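FERM, ARHGEF and pleckstrin domain-containing protein 2 (Mus musculus, PDB 6D2K) acts as a guanine nucleotide exchange factor that activates RAC1, with roles in semaphorin responses, actin remodelling and integrin regulation. Local coordinates at residues E5-S17 against I69-L83. Sequence-based numbering, arbitrary orientation. Where two conformers were deposited one is given.
Sequences EKHMRIRVKLLDS and IIRQVRKPKNAVLRL
Met8 reaches across to the short helix 69-73 and the loop after it, at the start of the parallel pairing of strands 8-13 and 79-83 in the ubiquitin-like N-terminal lobe of the FERM domain. Its CG lies between the backbone N and the carbonyl carbon (chi1 57°), and the bend at chi3 brings CE to 3.8 Å from both Val73 CG2 and Ala79 CB; a flexible, unbranched thioether suits this irregular junction. At Arg9 water does the pairing: one molecule accepts from Arg9 N at 3.0 Å and donates to Pro76 O, while the guanidinium forms a salt bridge with Asp23 on the neighbouring strand. Ile10 CD1 meets Ile69 CG2, and Ile10 CG2 presses on Leu81 CD1 at a tight 3.3 Å. Leu33 of helix 30-41 adjoins both isoleucines. From Arg11 onward the ladder is regular, with Arg11 and Lys13 each donating to and accepting from strand 79-83. Val12 shares the face of Ile10, Ala79 and Leu81, where apolar beta-branched residues suit an extended strand facing helix 30-41. Lys13 O accepts from Leu83 N (2.9 Å, 161° at the hydrogen); its CB lies against Arg82 CB, and the long chain, CG anti to the backbone N (chi1 -175°), leads NZ away to a weak hydrogen bond with Ser17 O. Beyond the strand, Leu15 fills the place between Leu83 and helix 98-113 with its branched apolar end, touching Leu103 and Leu106; an alanine here would probably open a gap there. The two leucines cross at about a right angle, Leu15 CD1 lying 3.8 Å from Leu83 CD2.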
ATOM      1  N   GLU A   5     -11.956 -30.576   7.187  1.00 29.55           N
ATOM      2  CA  GLU A   5     -10.893 -30.837   6.229  1.00 34.28           C
ATOM      3  C   GLU A   5      -9.539 -30.479   6.844  1.00 34.00           C
ATOM      4  O   GLU A   5      -9.457 -29.635   7.743  1.00 30.54           O
ATOM      5  CB  GLU A   5     -11.113 -30.023   4.954  1.00 32.61           C
ATOM      6  CG  GLU A   5     -12.522 -30.143   4.374  1.00 37.09           C
ATOM      7  CD  GLU A   5     -12.770 -31.474   3.688  1.00 39.93           C
ATOM      8  OE1 GLU A   5     -13.945 -31.767   3.382  1.00 39.19           O
ATOM      9  OE2 GLU A   5     -11.795 -32.227   3.455  1.00 36.15           O
ATOM     10  N   LYS A   6      -8.480 -31.124   6.365  1.00 30.50           N
ATOM     11  CA  LYS A   6      -7.130 -30.793   6.800  1.00 30.17           C
ATOM     12  C   LYS A   6      -6.890 -29.312   6.521  1.00 30.86           C
ATOM     13  O   LYS A   6      -7.274 -28.801   5.467  1.00 30.12           O
ATOM     14  CB  LYS A   6      -6.103 -31.643   6.056  1.00 35.29           C
ATOM     15  CG  LYS A   6      -4.697 -31.598   6.650  1.00 40.26           C
ATOM     16  CD  LYS A   6      -3.704 -32.322   5.751  1.00 43.13           C
ATOM     17  CE  LYS A   6      -3.856 -31.860   4.302  1.00 45.76           C
ATOM     18  NZ  LYS A   6      -2.746 -32.337   3.426  1.00 46.00           N
ATOM     19  N   HIS A   7      -6.277 -28.618   7.474  1.00 31.26           N
ATOM     20  CA  HIS A   7      -6.052 -27.183   7.332  1.00 25.16           C
ATOM     21  C   HIS A   7      -4.685 -26.915   6.718  1.00 29.98           C
ATOM     22  O   HIS A   7      -3.748 -27.687   6.925  1.00 32.08           O
ATOM     23  CB  HIS A   7      -6.139 -26.484   8.693  1.00 28.22           C
ATOM     24  CG  HIS A   7      -7.532 -26.352   9.235  1.00 29.23           C
ATOM     25  ND1 HIS A   7      -8.458 -27.372   9.178  1.00 30.34           N
ATOM     26  CD2 HIS A   7      -8.141 -25.325   9.873  1.00 26.96           C
ATOM     27  CE1 HIS A   7      -9.583 -26.973   9.746  1.00 29.42           C
ATOM     28  NE2 HIS A   7      -9.416 -25.737  10.184  1.00 28.54           N
ATOM     29  N   MET A   8      -4.570 -25.817   5.973  1.00 26.77           N
ATOM     30  CA  MET A   8      -3.266 -25.343   5.520  1.00 25.64           C
ATOM     31  C   MET A   8      -2.718 -24.315   6.511  1.00 25.69           C
ATOM     32  O   MET A   8      -3.481 -23.574   7.133  1.00 25.98           O
ATOM     33  CB  MET A   8      -3.349 -24.750   4.107  1.00 27.65           C
ATOM     34  CG  MET A   8      -4.343 -23.610   3.945  1.00 26.05           C
ATOM     35  SD  MET A   8      -4.507 -23.046   2.224  1.00 32.36           S
ATOM     36  CE  MET A   8      -2.838 -22.479   1.873  1.00 27.23           C
ATOM     37  N   ARG A   9      -1.396 -24.293   6.660  1.00 21.18           N
ATOM     38  CA  ARG A   9      -0.720 -23.368   7.564  1.00 25.65           C
ATOM     39  C   ARG A   9      -0.333 -22.148   6.758  1.00 23.79           C
ATOM     40  O   ARG A   9       0.379 -22.256   5.766  1.00 26.86           O
ATOM     41  CB  ARG A   9       0.544 -24.011   8.138  1.00 31.43           C
ATOM     42  CG  ARG A   9       1.346 -23.108   9.075  1.00 34.18           C
ATOM     43  CD  ARG A   9       0.533 -22.760  10.305  1.00 35.54           C
ATOM     44  NE  ARG A   9       1.162 -23.200  11.550  1.00 40.58           N
ATOM     45  CZ  ARG A   9       1.013 -24.406  12.088  1.00 41.60           C
ATOM     46  NH1 ARG A   9       0.266 -25.321  11.487  1.00 43.81           N
ATOM     47  NH2 ARG A   9       1.623 -24.701  13.232  1.00 47.45           N
ATOM     48  N   ILE A  10      -0.823 -20.985   7.161  1.00 21.18           N
ATOM     49  CA  ILE A  10      -0.520 -19.776   6.429  1.00 17.21           C
ATOM     50  C   ILE A  10       0.277 -18.830   7.321  1.00 17.06           C
ATOM     51  O   ILE A  10      -0.128 -18.557   8.439  1.00 18.81           O
ATOM     52  CB  ILE A  10      -1.816 -19.099   5.948  1.00 20.51           C
ATOM     53  CG1 ILE A  10      -2.575 -20.064   5.027  1.00 21.54           C
ATOM     54  CG2 ILE A  10      -1.509 -17.802   5.221  1.00 18.66           C
ATOM     55  CD1 ILE A  10      -3.871 -19.528   4.490  1.00 24.75           C
ATOM     56  N   ARG A  11       1.428 -18.364   6.840  1.00 16.93           N
ATOM     57  CA  ARG A  11       2.215 -17.389   7.585  0.50 17.96           C
ATOM     58  C   ARG A  11       1.771 -15.983   7.202  1.00 17.08           C
ATOM     59  O   ARG A  11       1.737 -15.640   6.019  1.00 16.71           O
ATOM     60  CB  ARG A  11       3.704 -17.570   7.291  1.00 21.53           C
ATOM     61  CG  ARG A  11       4.260 -18.924   7.736  1.00 30.99           C
ATOM     62  CD  ARG A  11       5.733 -19.098   7.373  1.00 27.34           C
ATOM     63  NE  ARG A  11       6.602 -18.136   8.047  1.00 34.88           N
ATOM     64  CZ  ARG A  11       6.929 -18.194   9.337  1.00 39.52           C
ATOM     65  NH1 ARG A  11       6.447 -19.165  10.105  1.00 39.06           N
ATOM     66  NH2 ARG A  11       7.733 -17.277   9.862  1.00 40.55           N
ATOM     67  N   VAL A  12       1.416 -15.177   8.198  1.00 15.43           N
ATOM     68  CA  VAL A  12       1.014 -13.801   7.914  1.00 15.74           C
ATOM     69  C   VAL A  12       2.033 -12.844   8.493  1.00 14.94           C
ATOM     70  O   VAL A  12       2.204 -12.780   9.707  1.00 19.20           O
ATOM     71  CB  VAL A  12      -0.401 -13.480   8.427  1.00 15.73           C
ATOM     72  CG1 VAL A  12      -0.716 -11.989   8.216  1.00 16.95           C
ATOM     73  CG2 VAL A  12      -1.420 -14.337   7.689  1.00 17.43           C
ATOM     74  N   LYS A  13       2.737 -12.136   7.617  1.00 16.14           N
ATOM     75  CA  LYS A  13       3.723 -11.156   8.052  1.00 17.17           C
ATOM     76  C   LYS A  13       2.994  -9.862   8.362  1.00 18.51           C
ATOM     77  O   LYS A  13       2.350  -9.292   7.498  1.00 16.86           O
ATOM     78  CB  LYS A  13       4.787 -10.940   6.976  1.00 19.17           C
ATOM     79  CG  LYS A  13       5.927 -10.021   7.416  1.00 30.13           C
ATOM     80  CD  LYS A  13       7.006  -9.914   6.339  1.00 37.21           C
ATOM     81  CE  LYS A  13       8.261  -9.227   6.878  1.00 39.07           C
ATOM     82  NZ  LYS A  13       8.903 -10.014   7.971  1.00 46.69           N
ATOM     83  N   LEU A  14       3.100  -9.407   9.609  1.00 14.44           N
ATOM     84  CA  LEU A  14       2.366  -8.234  10.075  1.00 17.92           C
ATOM     85  C   LEU A  14       3.174  -6.978   9.791  1.00 17.29           C
ATOM     86  O   LEU A  14       4.299  -7.066   9.322  1.00 17.92           O
ATOM     87  CB  LEU A  14       2.056  -8.385  11.566  1.00 22.92           C
ATOM     88  CG  LEU A  14       1.195  -9.620  11.876  1.00 22.08           C
ATOM     89  CD1 LEU A  14       1.044  -9.847  13.364  1.00 26.84           C
ATOM     90  CD2 LEU A  14      -0.171  -9.505  11.208  1.00 20.93           C
ATOM     91  N   LEU A  15       2.592  -5.807  10.051  1.00 16.57           N
ATOM     92  CA  LEU A  15       3.230  -4.547   9.672  1.00 18.80           C
ATOM     93  C   LEU A  15       4.451  -4.201  10.543  1.00 23.11           C
ATOM     94  O   LEU A  15       5.318  -3.427  10.129  1.00 24.55           O
ATOM     95  CB  LEU A  15       2.211  -3.405   9.678  1.00 15.86           C
ATOM     96  CG  LEU A  15       1.472  -3.217   8.349  1.00 14.05           C
ATOM     97  CD1 LEU A  15       0.236  -2.343   8.524  1.00 15.47           C
ATOM     98  CD2 LEU A  15       2.420  -2.631   7.297  1.00 13.36           C
ATOM     99  N   ASP A  16       4.521  -4.786  11.731  1.00 22.16           N
ATOM    100  CA  ASP A  16       5.710  -4.645  12.579  1.00 28.72           C
ATOM    101  C   ASP A  16       6.778  -5.716  12.282  1.00 28.86           C
ATOM    102  O   ASP A  16       7.791  -5.816  12.988  1.00 33.64           O
ATOM    103  CB  ASP A  16       5.320  -4.643  14.061  1.00 30.41           C
ATOM    104  CG  ASP A  16       4.637  -5.931  14.489  1.00 33.50           C
ATOM    105  OD1 ASP A  16       4.093  -5.992  15.615  1.00 31.15           O
ATOM    106  OD2 ASP A  16       4.649  -6.885  13.692  1.00 23.54           O
ATOM    107  N   SER A  17       6.536  -6.516  11.245  1.00 27.00           N
ATOM    108  CA  SER A  17       7.482  -7.528  10.766  1.00 30.27           C
ATOM    109  C   SER A  17       7.438  -8.844  11.548  1.00 29.26           C
ATOM    110  O   SER A  17       8.111  -9.806  11.187  1.00 30.85           O
ATOM    111  CB  SER A  17       8.913  -6.982  10.706  1.00 37.74           C
ATOM    112  OG  SER A  17       9.235  -6.552   9.395  1.00 42.20           O
ATOM    113  N   ILE A  69      -9.315 -19.617  -0.642  1.00 20.75           N
ATOM    114  CA  ILE A  69      -7.909 -19.289  -0.450  1.00 19.78           C
ATOM    115  C   ILE A  69      -6.959 -20.147  -1.284  1.00 23.03           C
ATOM    116  O   ILE A  69      -6.027 -19.639  -1.903  1.00 22.73           O
ATOM    117  CB  ILE A  69      -7.522 -19.429   1.022  1.00 22.50           C
ATOM    118  CG1 ILE A  69      -8.254 -18.364   1.847  1.00 22.98           C
ATOM    119  CG2 ILE A  69      -6.019 -19.315   1.185  1.00 21.97           C
ATOM    120  CD1 ILE A  69      -8.375 -18.704   3.308  1.00 23.37           C
ATOM    121  N   ILE A  70      -7.183 -21.453  -1.283  1.00 27.88           N
ATOM    122  CA  ILE A  70      -6.264 -22.363  -1.952  1.00 28.91           C
ATOM    123  C   ILE A  70      -6.177 -22.069  -3.460  1.00 27.51           C
ATOM    124  O   ILE A  70      -5.119 -22.233  -4.069  1.00 28.84           O
ATOM    125  CB  ILE A  70      -6.652 -23.838  -1.679  1.00 29.61           C
ATOM    126  CG1 ILE A  70      -5.411 -24.743  -1.630  1.00 35.47           C
ATOM    127  CG2 ILE A  70      -7.706 -24.312  -2.670  1.00 27.49           C
ATOM    128  CD1 ILE A  70      -4.607 -24.782  -2.898  1.00 38.52           C
ATOM    129  N   ARG A  71      -7.276 -21.606  -4.051  1.00 21.42           N
ATOM    130  CA  ARG A  71      -7.299 -21.268  -5.472  1.00 31.28           C
ATOM    131  C   ARG A  71      -6.525 -19.992  -5.802  1.00 26.88           C
ATOM    132  O   ARG A  71      -6.169 -19.749  -6.957  1.00 27.31           O
ATOM    133  CB  ARG A  71      -8.732 -21.149  -5.962  1.00 31.24           C
ATOM    134  N   GLN A  72      -6.287 -19.173  -4.784  1.00 20.02           N
ATOM    135  CA  GLN A  72      -5.517 -17.943  -4.915  1.00 17.90           C
ATOM    136  C   GLN A  72      -4.034 -18.130  -4.589  1.00 22.66           C
ATOM    137  O   GLN A  72      -3.164 -17.666  -5.319  1.00 25.35           O
ATOM    138  CB  GLN A  72      -6.095 -16.885  -3.971  1.00 17.05           C
ATOM    139  CG  GLN A  72      -7.573 -16.610  -4.199  1.00 17.98           C
ATOM    140  CD  GLN A  72      -8.046 -15.413  -3.404  1.00 17.59           C
ATOM    141  OE1 GLN A  72      -7.537 -14.309  -3.582  1.00 20.51           O
ATOM    142  NE2 GLN A  72      -9.018 -15.626  -2.523  1.00 18.10           N
ATOM    143  N   VAL A  73      -3.739 -18.810  -3.493  1.00 19.86           N
ATOM    144  CA  VAL A  73      -2.340 -18.905  -3.068  1.00 27.27           C
ATOM    145  C   VAL A  73      -1.573 -20.109  -3.668  1.00 32.63           C
ATOM    146  O   VAL A  73      -0.425 -19.964  -4.090  1.00 34.59           O
ATOM    147  CB  VAL A  73      -2.194 -18.784  -1.531  1.00 28.59           C
ATOM    148  CG1 VAL A  73      -2.625 -17.387  -1.075  1.00 24.75           C
ATOM    149  CG2 VAL A  73      -3.026 -19.835  -0.832  1.00 26.32           C
ATOM    150  N   ARG A  74      -2.211 -21.276  -3.711  1.00 27.64           N
ATOM    151  CA  ARG A  74      -1.694 -22.436  -4.455  1.00 32.98           C
ATOM    152  C   ARG A  74      -0.608 -23.245  -3.748  1.00 31.82           C
ATOM    153  O   ARG A  74      -0.249 -24.336  -4.202  1.00 31.12           O
ATOM    154  CB  ARG A  74      -1.178 -22.016  -5.840  1.00 34.88           C
ATOM    155  CG  ARG A  74      -2.155 -21.188  -6.650  1.00 31.89           C
ATOM    156  CD  ARG A  74      -3.573 -21.694  -6.453  1.00 35.33           C
ATOM    157  NE  ARG A  74      -4.084 -22.531  -7.541  1.00 44.23           N
ATOM    158  CZ  ARG A  74      -3.370 -23.407  -8.247  1.00 46.22           C
ATOM    159  NH1 ARG A  74      -3.961 -24.112  -9.202  1.00 50.08           N
ATOM    160  NH2 ARG A  74      -2.078 -23.591  -8.007  1.00 44.26           N
ATOM    161  N   LYS A  75      -0.074 -22.710  -2.659  1.00 26.51           N
ATOM    162  CA  LYS A  75       1.011 -23.373  -1.953  1.00 29.65           C
ATOM    163  C   LYS A  75       0.510 -23.952  -0.637  1.00 31.03           C
ATOM    164  O   LYS A  75       0.540 -23.279   0.392  1.00 36.21           O
ATOM    165  CB  LYS A  75       2.137 -22.374  -1.700  1.00 30.22           C
ATOM    166  CG  LYS A  75       2.602 -21.683  -2.960  1.00 32.94           C
ATOM    167  CD  LYS A  75       3.577 -20.568  -2.657  1.00 34.54           C
ATOM    168  CE  LYS A  75       4.015 -19.870  -3.935  1.00 40.32           C
ATOM    169  NZ  LYS A  75       5.045 -18.827  -3.678  1.00 46.13           N
ATOM    170  N   PRO A  76       0.031 -25.204  -0.666  1.00 34.58           N
ATOM    171  CA  PRO A  76      -0.570 -25.829   0.516  1.00 34.77           C
ATOM    172  C   PRO A  76       0.390 -25.904   1.696  1.00 35.11           C
ATOM    173  O   PRO A  76      -0.038 -25.822   2.853  1.00 36.70           O
ATOM    174  CB  PRO A  76      -0.909 -27.247   0.032  1.00 41.45           C
ATOM    175  CG  PRO A  76      -0.118 -27.436  -1.233  1.00 36.12           C
ATOM    176  CD  PRO A  76      -0.059 -26.078  -1.847  1.00 32.16           C
ATOM    177  N   LYS A  77       1.678 -26.049   1.406  1.00 35.84           N
ATOM    178  CA  LYS A  77       2.672 -26.281   2.447  1.00 38.86           C
ATOM    179  C   LYS A  77       3.156 -24.991   3.116  1.00 39.12           C
ATOM    180  O   LYS A  77       3.407 -24.971   4.322  1.00 42.59           O
ATOM    181  CB  LYS A  77       3.859 -27.081   1.890  1.00 37.73           C
ATOM    182  CG  LYS A  77       3.505 -28.488   1.390  1.00 34.88           C
ATOM    183  CD  LYS A  77       3.271 -29.460   2.540  1.00 33.08           C
ATOM    184  CE  LYS A  77       3.131 -30.901   2.050  1.00 30.61           C
ATOM    185  NZ  LYS A  77       1.899 -31.147   1.252  1.00 29.53           N
ATOM    186  N   ASN A  78       3.291 -23.917   2.341  1.00 37.84           N
ATOM    187  CA  ASN A  78       3.801 -22.666   2.897  1.00 37.45           C
ATOM    188  C   ASN A  78       3.320 -21.414   2.184  1.00 29.03           C
ATOM    189  O   ASN A  78       4.081 -20.705   1.520  1.00 29.25           O
ATOM    190  CB  ASN A  78       5.321 -22.685   2.968  1.00 42.78           C
ATOM    191  CG  ASN A  78       5.939 -23.302   1.750  1.00 42.04           C
ATOM    192  OD1 ASN A  78       5.807 -22.779   0.644  1.00 43.40           O
ATOM    193  ND2 ASN A  78       6.607 -24.433   1.938  1.00 40.52           N
ATOM    194  N   ALA A  79       2.037 -21.151   2.334  1.00 28.89           N
ATOM    195  CA  ALA A  79       1.485 -19.891   1.906  1.00 21.95           C
ATOM    196  C   ALA A  79       2.005 -18.785   2.831  1.00 22.41           C
ATOM    197  O   ALA A  79       2.024 -18.941   4.058  1.00 21.35           O
ATOM    198  CB  ALA A  79      -0.021 -19.958   1.961  1.00 24.31           C
ATOM    199  N   VAL A  80       2.450 -17.684   2.239  1.00 23.86           N
ATOM    200  CA  VAL A  80       2.855 -16.511   3.008  0.77 19.48           C
ATOM    201  C   VAL A  80       2.130 -15.292   2.464  1.00 18.67           C
ATOM    202  O   VAL A  80       2.084 -15.085   1.257  1.00 21.68           O
ATOM    203  CB  VAL A  80       4.360 -16.245   2.905  0.77 21.96           C
ATOM    204  CG1 VAL A  80       4.733 -15.022   3.736  0.77 22.67           C
ATOM    205  CG2 VAL A  80       5.147 -17.460   3.371  0.77 20.05           C
ATOM    206  N   LEU A  81       1.557 -14.498   3.359  1.00 15.45           N
ATOM    207  CA  LEU A  81       0.866 -13.278   2.962  1.00 14.94           C
ATOM    208  C   LEU A  81       1.320 -12.207   3.921  1.00 15.13           C
ATOM    209  O   LEU A  81       1.831 -12.523   4.989  1.00 17.20           O
ATOM    210  CB  LEU A  81      -0.640 -13.447   3.086  1.00 14.41           C
ATOM    211  CG  LEU A  81      -1.246 -14.381   2.040  1.00 16.95           C
ATOM    212  CD1 LEU A  81      -1.359 -15.774   2.608  1.00 21.88           C
ATOM    213  CD2 LEU A  81      -2.600 -13.874   1.609  1.00 20.02           C
ATOM    214  N   ARG A  82       1.139 -10.940   3.553  1.00 12.39           N
ATOM    215  CA  ARG A  82       1.471  -9.871   4.487  1.00 13.10           C
ATOM    216  C   ARG A  82       0.341  -8.864   4.613  1.00 13.48           C
ATOM    217  O   ARG A  82      -0.402  -8.605   3.672  1.00 12.99           O
ATOM    218  CB  ARG A  82       2.783  -9.173   4.121  1.00 14.70           C
ATOM    219  CG  ARG A  82       2.711  -8.214   2.955  1.00 14.70           C
ATOM    220  CD  ARG A  82       4.098  -7.641   2.702  1.00 16.43           C
ATOM    221  NE  ARG A  82       4.108  -6.619   1.670  1.00 16.71           N
ATOM    222  CZ  ARG A  82       5.192  -5.922   1.341  1.00 19.85           C
ATOM    223  NH1 ARG A  82       5.130  -4.998   0.393  1.00 20.50           N
ATOM    224  NH2 ARG A  82       6.336  -6.149   1.978  1.00 17.11           N
ATOM    225  N   LEU A  83       0.219  -8.305   5.812  1.00 12.94           N
ATOM    226  CA  LEU A  83      -0.732  -7.240   6.092  1.00 11.65           C
ATOM    227  C   LEU A  83      -0.293  -5.970   5.394  1.00 10.65           C
ATOM    228  O   LEU A  83       0.901  -5.640   5.409  1.00 12.13           O
ATOM    229  CB  LEU A  83      -0.756  -6.977   7.601  1.00 13.51           C
ATOM    230  CG  LEU A  83      -1.654  -5.833   8.050  1.00 13.95           C
ATOM    231  CD1 LEU A  83      -3.092  -6.129   7.732  1.00 16.34           C
ATOM    232  CD2 LEU A  83      -1.446  -5.638   9.554  1.00 14.43           C
TER
HETATM  233  O   HOH W   1       0.320 -26.443   5.488  1.00 33.07           O
HETATM  234  O   HOH W   2       0.401 -23.030   3.372  1.00 33.48           O